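Local coordinates for protein collagen adhesin (Staphylococcus aureus, PDB 2F68) that probably binds collagen at the staphylococcal cell surface, mediating adhesion, apparently by wrapping its domains round the collagen as in the proposed "Collagen Hug", at residues A[127-132]-A[136-141]; A[167-172]-A[291-296]; A[256-261]-A[270-275]. All coordinates share one frame; numbering follows the deposited sequence.

Interaction 1 of 3, residues A[127-132]-A[136-141]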
loop_
_atom_site.group_PDB
_atom_site.type_symbol
_atom_site.label_atom_id
_atom_site.label_comp_id
_atom_site.label_asym_id
_atom_site.label_seq_id
_atom_site.Cartn_x
_atom_site.Cartn_y
_atom_site.Cartn_z
ATOM N N VAL A 127 7.196 6.420 -18.981
ATOM C CA VAL A 127 7.541 5.003 -19.107
ATOM C C VAL A 127 8.607 4.606 -18.084
ATOM O O VAL A 127 9.676 5.219 -18.014
ATOM C CB VAL A 127 8.007 4.654 -20.551
ATOM C CG1 VAL A 127 8.622 3.258 -20.616
ATOM C CG2 VAL A 127 6.844 4.761 -21.529
ATOM N N ALA A 128 8.297 3.584 -17.289
ATOM C CA ALA A 128 9.230 3.040 -16.308
ATOM C C ALA A 128 9.774 1.695 -16.778
ATOM O O ALA A 128 9.006 0.776 -17.081
ATOM C CB ALA A 128 8.558 2.904 -14.953
ATOM N N THR A 129 11.099 1.590 -16.841
ATOM C CA THR A 129 11.763 0.384 -17.332
ATOM C C THR A 129 12.257 -0.492 -16.181
ATOM O O THR A 129 13.188 -0.124 -15.459
ATOM C CB THR A 129 12.938 0.728 -18.283
ATOM O OG1 THR A 129 12.494 1.653 -19.284
ATOM C CG2 THR A 129 13.476 -0.528 -18.963
ATOM N N ILE A 130 11.619 -1.648 -16.018
ATOM C CA ILE A 130 12.026 -2.632 -15.017
ATOM C C ILE A 130 12.968 -3.648 -15.664
ATOM O O ILE A 130 12.641 -4.241 -16.695
ATOM C CB ILE A 130 10.803 -3.332 -14.364
ATOM C CG1 ILE A 130 9.901 -2.295 -13.678
ATOM C CG2 ILE A 130 11.254 -4.400 -13.366
ATOM C CD1 ILE A 130 8.527 -2.808 -13.280
ATOM N N THR A 131 14.140 -3.830 -15.057
ATOM C CA THR A 131 15.186 -4.691 -15.612
ATOM C C THR A 131 15.588 -5.819 -14.663
ATOM O O THR A 131 15.596 -5.646 -13.442
ATOM C CB THR A 131 16.454 -3.883 -15.980
ATOM O OG1 THR A 131 16.905 -3.143 -14.839
ATOM C CG2 THR A 131 16.179 -2.923 -17.131
ATOM N N SER A 132 15.918 -6.971 -15.243
ATOM C CA SER A 132 16.444 -8.113 -14.497
ATOM C C SER A 132 17.423 -8.893 -15.372
ATOM O O SER A 132 17.021 -9.737 -16.178
ATOM C CB SER A 132 15.309 -9.017 -14.003
ATOM O OG SER A 132 15.807 -10.077 -13.206
ATOM N N SER A 136 14.343 -6.831 -20.071
ATOM C CA SER A 136 13.742 -5.546 -19.715
ATOM C C SER A 136 12.307 -5.429 -20.225
ATOM O O SER A 136 11.975 -5.936 -21.299
ATOM C CB SER A 136 14.587 -4.389 -20.257
ATOM O OG SER A 136 14.709 -4.458 -21.667
ATOM N N THR A 137 11.467 -4.754 -19.443
ATOM C CA THR A 137 10.059 -4.541 -19.790
ATOM C C THR A 137 9.569 -3.167 -19.322
ATOM O O THR A 137 10.060 -2.631 -18.324
ATOM C CB THR A 137 9.148 -5.674 -19.240
ATOM O OG1 THR A 137 7.769 -5.306 -19.388
ATOM C CG2 THR A 137 9.444 -5.956 -17.772
ATOM N N ASN A 138 8.602 -2.611 -20.047
ATOM C CA ASN A 138 8.135 -1.243 -19.812
ATOM C C ASN A 138 6.753 -1.143 -19.171
ATOM O O ASN A 138 5.859 -1.942 -19.465
ATOM C CB ASN A 138 8.163 -0.440 -21.116
ATOM C CG ASN A 138 9.569 -0.260 -21.669
ATOM O OD1 ASN A 138 9.778 -0.317 -22.882
ATOM N ND2 ASN A 138 10.537 -0.039 -20.785
ATOM N N VAL A 139 6.595 -0.152 -18.295
ATOM C CA VAL A 139 5.319 0.141 -17.643
ATOM C C VAL A 139 4.961 1.611 -17.867
ATOM O O VAL A 139 5.746 2.506 -17.543
ATOM C CB VAL A 139 5.358 -0.150 -16.118
ATOM C CG1 VAL A 139 3.956 -0.081 -15.519
ATOM C CG2 VAL A 139 5.984 -1.508 -15.833
ATOM N N THR A 140 3.776 1.848 -18.424
ATOM C CA THR A 140 3.296 3.202 -18.691
ATOM C C THR A 140 2.457 3.713 -17.519
ATOM O O THR A 140 1.417 3.136 -17.190
ATOM C CB THR A 140 2.479 3.267 -20.005
ATOM O OG1 THR A 140 3.215 2.636 -21.062
ATOM C CG2 THR A 140 2.185 4.710 -20.395
ATOM N N VAL A 141 2.925 4.791 -16.893
ATOM C CA VAL A 141 2.238 5.390 -15.750
ATOM C C VAL A 141 1.670 6.760 -16.126
ATOM O O VAL A 141 2.415 7.731 -16.285
ATOM C CB VAL A 141 3.167 5.510 -14.507
ATOM C CG1 VAL A 141 2.394 6.038 -13.302
ATOM C CG2 VAL A 141 3.809 4.168 -14.175
#
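Ile130 and Val139 meet on one face of a two-stranded antiparallel pairing, where CD1 of Ile130 lies 3.8 Å from CG2 of Val139. Together with Val127 they lose the most surface to the contact. The two are diagonal neighbours: Ile130 faces Thr137 directly and Val139 faces Ala128, so the long branch of the isoleucine has to slant across the strands to reach the valine. Val127 works on the other face, and its partner is again diagonal. With CG1 anti to the backbone N (chi1 169°), that methyl is laid against Asn138, 3.8 Å from Asn138 CB and equally close to the amide carbon. The Asn138 amide then runs alongside Thr129, pointing the same way; although Asn138 ND2 comes within 3.0 Å of Thr129 OG1, the angle is too poor for a hydrogen bond.

Four backbone bonds set this register, two for each hydrogen-bonded pair. Ala128 N to Val139 O is the shortest at 2.8 Å and almost perfectly straight, 177° at the hydrogen. Its reciprocal, Val139 N to Ala128 O, measures 2.9 Å. Ile130 N to Thr137 O and Thr137 N to Ile130 O are both 3.0 Å. CA-H...O contacts supplement them, for example Val127 CA to Val139 O at 3.5 Å. The local strand axes deviate from exact antiparallelism, at 151°, which is evidence of twist.

The Ile130 and Val139 face is buried: both side chains rest on Val22, with Val35 and Trp56 also touching Ile130. Asn138 and Ser136, on the opposite face, are exposed. With just three residues linking its two segments, and with strand 135-141 running parallel to strand 17-27 on its other side, this is a tight beta hairpin in what is probably the Ig-like domain of the adhesin.

Interaction 2 of 3, residues A[167-172]-A[291-296]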
loop_
_atom_site.group_PDB
_atom_site.type_symbol
_atom_site.label_atom_id
_atom_site.label_comp_id
_atom_site.label_asym_id
_atom_site.label_seq_id
_atom_site.Cartn_x
_atom_site.Cartn_y
_atom_site.Cartn_z
ATOM N N VAL A 167 -2.675 -1.137 7.296
ATOM C CA VAL A 167 -3.550 -0.542 6.289
ATOM C C VAL A 167 -3.946 0.864 6.738
ATOM O O VAL A 167 -4.563 1.040 7.792
ATOM C CB VAL A 167 -4.821 -1.397 6.031
ATOM C CG1 VAL A 167 -5.665 -0.785 4.919
ATOM C CG2 VAL A 167 -4.451 -2.832 5.678
ATOM N N ARG A 168 -3.574 1.858 5.934
ATOM C CA ARG A 168 -3.894 3.255 6.219
ATOM C C ARG A 168 -5.358 3.546 5.909
ATOM O O ARG A 168 -5.942 2.936 5.012
ATOM C CB ARG A 168 -2.998 4.195 5.407
ATOM C CG ARG A 168 -1.505 4.007 5.630
ATOM C CD ARG A 168 -0.707 4.698 4.538
ATOM N NE ARG A 168 -0.556 6.134 4.771
ATOM C CZ ARG A 168 -0.346 7.038 3.817
ATOM N NH1 ARG A 168 -0.273 6.675 2.543
ATOM N NH2 ARG A 168 -0.217 8.318 4.140
ATOM N N TRP A 169 -5.943 4.474 6.662
ATOM C CA TRP A 169 -7.320 4.911 6.437
ATOM C C TRP A 169 -7.434 6.424 6.587
ATOM O O TRP A 169 -6.777 7.019 7.441
ATOM C CB TRP A 169 -8.278 4.214 7.406
ATOM C CG TRP A 169 -8.342 2.722 7.240
ATOM C CD1 TRP A 169 -7.823 1.781 8.082
ATOM C CD2 TRP A 169 -8.958 2.001 6.164
ATOM N NE1 TRP A 169 -8.078 0.519 7.601
ATOM C CE2 TRP A 169 -8.773 0.624 6.425
ATOM C CE3 TRP A 169 -9.649 2.384 5.005
ATOM C CZ2 TRP A 169 -9.255 -0.372 5.570
ATOM C CZ3 TRP A 169 -10.125 1.391 4.153
ATOM C CH2 TRP A 169 -9.926 0.029 4.443
ATOM N N PHE A 170 -8.272 7.036 5.754
ATOM C CA PHE A 170 -8.441 8.488 5.747
ATOM C C PHE A 170 -9.911 8.895 5.803
ATOM O O PHE A 170 -10.707 8.503 4.946
ATOM C CB PHE A 170 -7.777 9.102 4.508
ATOM C CG PHE A 170 -6.277 8.978 4.490
ATOM C CD1 PHE A 170 -5.663 7.881 3.889
ATOM C CD2 PHE A 170 -5.478 9.963 5.062
ATOM C CE1 PHE A 170 -4.275 7.764 3.869
ATOM C CE2 PHE A 170 -4.090 9.856 5.043
ATOM C CZ PHE A 170 -3.488 8.754 4.446
ATOM N N LEU A 171 -10.260 9.680 6.819
ATOM C CA LEU A 171 -11.602 10.244 6.952
ATOM C C LEU A 171 -11.582 11.733 6.617
ATOM O O LEU A 171 -11.286 12.572 7.471
ATOM C CB LEU A 171 -12.162 10.009 8.362
ATOM C CG LEU A 171 -12.977 8.740 8.635
ATOM C CD1 LEU A 171 -12.115 7.487 8.608
ATOM C CD2 LEU A 171 -13.695 8.858 9.971
ATOM N N ASN A 172 -11.897 12.045 5.364
ATOM C CA ASN A 172 -11.850 13.417 4.862
ATOM C C ASN A 172 -13.202 14.121 4.975
ATOM O O ASN A 172 -14.095 13.914 4.150
ATOM C CB ASN A 172 -11.338 13.436 3.417
ATOM C CG ASN A 172 -9.946 12.839 3.277
ATOM O OD1 ASN A 172 -9.014 13.229 3.982
ATOM N ND2 ASN A 172 -9.799 11.893 2.356
ATOM N N PHE A 291 -20.445 5.650 3.289
ATOM C CA PHE A 291 -19.215 6.020 2.594
ATOM C C PHE A 291 -18.124 5.004 2.928
ATOM O O PHE A 291 -17.314 5.216 3.832
ATOM C CB PHE A 291 -18.780 7.442 2.970
ATOM C CG PHE A 291 -19.746 8.510 2.535
ATOM C CD1 PHE A 291 -20.705 9.000 3.418
ATOM C CD2 PHE A 291 -19.698 9.027 1.244
ATOM C CE1 PHE A 291 -21.601 9.990 3.021
ATOM C CE2 PHE A 291 -20.591 10.016 0.837
ATOM C CZ PHE A 291 -21.544 10.498 1.728
ATOM N N ASN A 292 -18.120 3.897 2.189
ATOM C CA ASN A 292 -17.245 2.762 2.480
ATOM C C ASN A 292 -16.039 2.684 1.545
ATOM O O ASN A 292 -16.078 3.201 0.425
ATOM C CB ASN A 292 -18.034 1.445 2.420
ATOM C CG ASN A 292 -19.402 1.538 3.089
ATOM O OD1 ASN A 292 -20.402 1.081 2.534
ATOM N ND2 ASN A 292 -19.450 2.128 4.280
ATOM N N HIS A 293 -14.975 2.033 2.012
ATOM C CA HIS A 293 -13.774 1.820 1.205
ATOM C C HIS A 293 -13.140 0.459 1.481
ATOM O O HIS A 293 -13.136 -0.015 2.621
ATOM C CB HIS A 293 -12.755 2.936 1.439
ATOM C CG HIS A 293 -11.705 3.025 0.375
ATOM N ND1 HIS A 293 -10.470 2.424 0.495
ATOM C CD2 HIS A 293 -11.711 3.637 -0.832
ATOM C CE1 HIS A 293 -9.759 2.667 -0.592
ATOM N NE2 HIS A 293 -10.488 3.401 -1.413
ATOM N N THR A 294 -12.604 -0.155 0.429
ATOM C CA THR A 294 -11.983 -1.474 0.521
ATOM C C THR A 294 -10.557 -1.440 -0.031
ATOM O O THR A 294 -10.325 -0.976 -1.150
ATOM C CB THR A 294 -12.814 -2.542 -0.232
ATOM O OG1 THR A 294 -14.196 -2.420 0.127
ATOM C CG2 THR A 294 -12.330 -3.947 0.105
ATOM N N VAL A 295 -9.610 -1.930 0.767
ATOM C CA VAL A 295 -8.204 -1.997 0.367
ATOM C C VAL A 295 -7.797 -3.451 0.128
ATOM O O VAL A 295 -7.934 -4.299 1.013
ATOM C CB VAL A 295 -7.270 -1.337 1.418
ATOM C CG1 VAL A 295 -5.808 -1.438 0.991
ATOM C CG2 VAL A 295 -7.654 0.118 1.634
ATOM N N HIS A 296 -7.302 -3.725 -1.077
ATOM C CA HIS A 296 -6.874 -5.067 -1.460
ATOM C C HIS A 296 -5.483 -5.390 -0.921
ATOM O O HIS A 296 -4.586 -4.542 -0.941
ATOM C CB HIS A 296 -6.898 -5.227 -2.982
ATOM C CG HIS A 296 -8.258 -5.059 -3.586
ATOM N ND1 HIS A 296 -8.700 -3.861 -4.102
ATOM C CD2 HIS A 296 -9.274 -5.939 -3.752
ATOM C CE1 HIS A 296 -9.930 -4.010 -4.563
ATOM N NE2 HIS A 296 -10.301 -5.261 -4.362
#
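Trp169 brings CH2 and CZ3 of its six-membered ring against Val295, CH2 of Trp169 lying 3.6 Å from CG2 of Val295, and this is the tight part of the contact, where both residues are buried. Val167 completes it: its CG1 lies 3.9 Å from Val295 CB and also sits over one face of the indole, offset toward its rim, so the two valines and the ring form a compact apolar cluster. The indole's polar end is bound away from this contact, NE1 being hydrogen-bonded to Thr260 OG1.

Packing thins toward His293. There the imidazole receives Trp169 CZ3 at its edge, near the ring plane, 3.8 Å from His293 ND1. His293 is partly open to solvent, and the next residue, Thr294, turns its side chain away. No hydrogen bond crosses between the segments, as expected for strand axes 9.0 Å apart that run nearly antiparallel at 158°.

The separation marks a sheet-to-sheet contact. Strand 166-173 lies between strands 154-156 and 252-262 in one sheet, whereas strand 289-296 pairs with strand 269-278 in the other; His293 reaches across to Lys155 and Thr156 of the first sheet.

Interaction 3 of 3, residues A[256-261]-A[270-275]; sequences INYKTK and FVNNSQ
Tyr258 and Asn272 reach for each other from opposite directions and meet through a single short hydrogen bond, Tyr258 OH donating to Asn272 OD1 at 2.6 Å. Their CA atoms are 11.5 Å apart, so the side chains alone span the gap. In Tyr258 the ring carbon CG sits between the backbone N and the carbonyl carbon (chi1 61°), a placement that swings the ring toward the opposing strand. Asn272 starts toward the opposing strand, its CG anti to the backbone N.

The flat groups are almost perpendicular, ring and amide planes being 87° apart, so there is no stacking between them. Nor does the hydroxyl approach in the amide plane: it stands above the carbonyl, 41° out of plane, and is not directed at a lone pair. The phenol carbon CZ stays 3.8 Å from Asn272 OD1, which leaves the hydroxyl as the real point of contact.

Asn272 is held from its other terminus as well. ND2 donates to Asp188 OD1 and more weakly to Gln189 O, which fixes the rotation of the amide and turns OD1 to the tyrosine. ND2 itself is 3.5 Å from Tyr258 OH without bonding to it. The nearby carboxylate may polarise the amide and make OD1 a stronger acceptor. Both residues are buried, so the bond satisfies polar atoms inside the protein. The Tyr258 ring also meets the Trp169 ring, and Leu196 and Ile190 touch it too.

Strand 252-262 belongs to one antiparallel sheet and strand 269-278 to another, and no backbone bond joins the two segments. A polar bridge therefore crosses the interior between the facing sheets of a beta sandwich, the architecture of this collagen-binding domain.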
loop_
_atom_site.group_PDB
_atom_site.type_symbol
_atom_site.label_atom_id
_atom_site.label_comp_id
_atom_site.label_asym_id
_atom_site.label_seq_id
_atom_site.Cartn_x
_atom_site.Cartn_y
_atom_site.Cartn_z
ATOM N N ILE A 256 -9.000 12.798 9.180
ATOM C CA ILE A 256 -8.687 11.848 10.247
ATOM C C ILE A 256 -8.040 10.580 9.687
ATOM O O ILE A 256 -8.700 9.753 9.051
ATOM C CB ILE A 256 -9.935 11.502 11.108
ATOM C CG1 ILE A 256 -10.557 12.779 11.687
ATOM C CG2 ILE A 256 -9.567 10.523 12.227
ATOM C CD1 ILE A 256 -11.974 12.609 12.207
ATOM N N ASN A 257 -6.739 10.452 9.928
ATOM C CA ASN A 257 -5.967 9.281 9.525
ATOM C C ASN A 257 -5.944 8.240 10.646
ATOM O O ASN A 257 -6.261 8.560 11.793
ATOM C CB ASN A 257 -4.541 9.710 9.142
ATOM C CG ASN A 257 -3.675 8.551 8.664
ATOM O OD1 ASN A 257 -2.589 8.317 9.195
ATOM N ND2 ASN A 257 -4.151 7.822 7.659
ATOM N N TYR A 258 -5.610 6.997 10.299
ATOM C CA TYR A 258 -5.283 5.946 11.275
ATOM C C TYR A 258 -4.823 4.653 10.604
ATOM O O TYR A 258 -5.272 4.316 9.506
ATOM C CB TYR A 258 -6.435 5.673 12.257
ATOM C CG TYR A 258 -7.729 5.205 11.630
ATOM C CD1 TYR A 258 -7.984 3.848 11.437
ATOM C CD2 TYR A 258 -8.711 6.120 11.252
ATOM C CE1 TYR A 258 -9.177 3.414 10.872
ATOM C CE2 TYR A 258 -9.906 5.695 10.685
ATOM C CZ TYR A 258 -10.131 4.342 10.498
ATOM O OH TYR A 258 -11.314 3.919 9.938
ATOM N N LYS A 259 -3.927 3.937 11.280
ATOM C CA LYS A 259 -3.382 2.680 10.773
ATOM C C LYS A 259 -3.983 1.479 11.496
ATOM O O LYS A 259 -4.175 1.505 12.714
ATOM C CB LYS A 259 -1.856 2.661 10.906
ATOM C CG LYS A 259 -1.132 3.683 10.040
ATOM C CD LYS A 259 0.369 3.637 10.272
ATOM C CE LYS A 259 1.087 4.703 9.458
ATOM N NZ LYS A 259 2.560 4.665 9.672
ATOM N N THR A 260 -4.277 0.429 10.731
ATOM C CA THR A 260 -4.825 -0.810 11.281
ATOM C C THR A 260 -3.872 -1.979 11.043
ATOM O O THR A 260 -3.536 -2.295 9.898
ATOM C CB THR A 260 -6.215 -1.141 10.691
ATOM O OG1 THR A 260 -6.160 -1.077 9.260
ATOM C CG2 THR A 260 -7.267 -0.161 11.200
ATOM N N LYS A 261 -3.439 -2.609 12.133
ATOM C CA LYS A 261 -2.530 -3.752 12.076
ATOM C C LYS A 261 -3.251 -4.997 11.562
ATOM O O LYS A 261 -4.293 -5.385 12.094
ATOM C CB LYS A 261 -1.916 -4.016 13.459
ATOM C CG LYS A 261 -0.927 -5.182 13.525
ATOM C CD LYS A 261 0.439 -4.812 12.959
ATOM C CE LYS A 261 1.412 -5.975 13.062
ATOM N NZ LYS A 261 2.764 -5.614 12.555
ATOM N N PHE A 270 -9.509 -5.801 2.850
ATOM C CA PHE A 270 -9.678 -5.137 4.140
ATOM C C PHE A 270 -10.673 -3.989 4.000
ATOM O O PHE A 270 -10.416 -3.011 3.293
ATOM C CB PHE A 270 -8.333 -4.647 4.686
ATOM C CG PHE A 270 -7.342 -5.751 4.930
ATOM C CD1 PHE A 270 -7.393 -6.507 6.098
ATOM C CD2 PHE A 270 -6.358 -6.039 3.988
ATOM C CE1 PHE A 270 -6.481 -7.533 6.325
ATOM C CE2 PHE A 270 -5.440 -7.063 4.207
ATOM C CZ PHE A 270 -5.503 -7.811 5.376
ATOM N N VAL A 271 -11.811 -4.128 4.673
ATOM C CA VAL A 271 -12.935 -3.208 4.512
ATOM C C VAL A 271 -13.090 -2.285 5.721
ATOM O O VAL A 271 -12.889 -2.699 6.864
ATOM C CB VAL A 271 -14.270 -3.972 4.270
ATOM C CG1 VAL A 271 -15.347 -3.035 3.733
ATOM C CG2 VAL A 271 -14.067 -5.138 3.307
ATOM N N ASN A 272 -13.439 -1.031 5.446
ATOM C CA ASN A 272 -13.792 -0.064 6.477
ATOM C C ASN A 272 -15.092 0.637 6.092
ATOM O O ASN A 272 -15.244 1.102 4.960
ATOM C CB ASN A 272 -12.654 0.943 6.682
ATOM C CG ASN A 272 -12.910 1.909 7.832
ATOM O OD1 ASN A 272 -12.508 3.070 7.774
ATOM N ND2 ASN A 272 -13.569 1.432 8.882
ATOM N N ASN A 273 -16.033 0.688 7.033
ATOM C CA ASN A 273 -17.354 1.261 6.784
ATOM C C ASN A 273 -17.633 2.487 7.647
ATOM O O ASN A 273 -17.194 2.555 8.794
ATOM C CB ASN A 273 -18.445 0.206 7.003
ATOM C CG ASN A 273 -18.308 -0.990 6.071
ATOM O OD1 ASN A 273 -17.858 -0.862 4.930
ATOM N ND2 ASN A 273 -18.707 -2.161 6.554
ATOM N N SER A 274 -18.361 3.452 7.087
ATOM C CA SER A 274 -18.709 4.680 7.806
ATOM C C SER A 274 -20.037 5.285 7.350
ATOM O O SER A 274 -20.392 5.218 6.170
ATOM C CB SER A 274 -17.589 5.717 7.683
ATOM O OG SER A 274 -17.406 6.122 6.338
ATOM N N GLN A 275 -20.758 5.875 8.301
ATOM C CA GLN A 275 -22.018 6.568 8.030
ATOM C C GLN A 275 -21.895 8.037 8.430
ATOM O O GLN A 275 -21.258 8.358 9.435
ATOM C CB GLN A 275 -23.180 5.910 8.781
ATOM C CG GLN A 275 -23.474 4.464 8.378
ATOM C CD GLN A 275 -22.596 3.451 9.099
ATOM O OE1 GLN A 275 -22.378 3.544 10.308
ATOM N NE2 GLN A 275 -22.094 2.471 8.355
#

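Interactions 2 and 3 are two crossings of one sheet-to-sheet interface, their centres 5 Å apart. Backbone pairing ties them on both sides: Leu171 N to Ile256 O (2.7 Å) and Val295 O to Phe270 N (2.8 Å) are probable hydrogen bonds within the respective sheets. Trp169 CH2 also packs 3.3 Å from Phe270 O. Along the chain, residues 256-275 fall between the two segments of interaction 2. Interaction 1 is separate, its centre 29 Å from that of interaction 2 and 33 Å from that of interaction 3, with nearest atoms about 16 and 22 Å away. It belongs to a different sheet, consistent with the multi-domain arrangement implied by the collagen hug model.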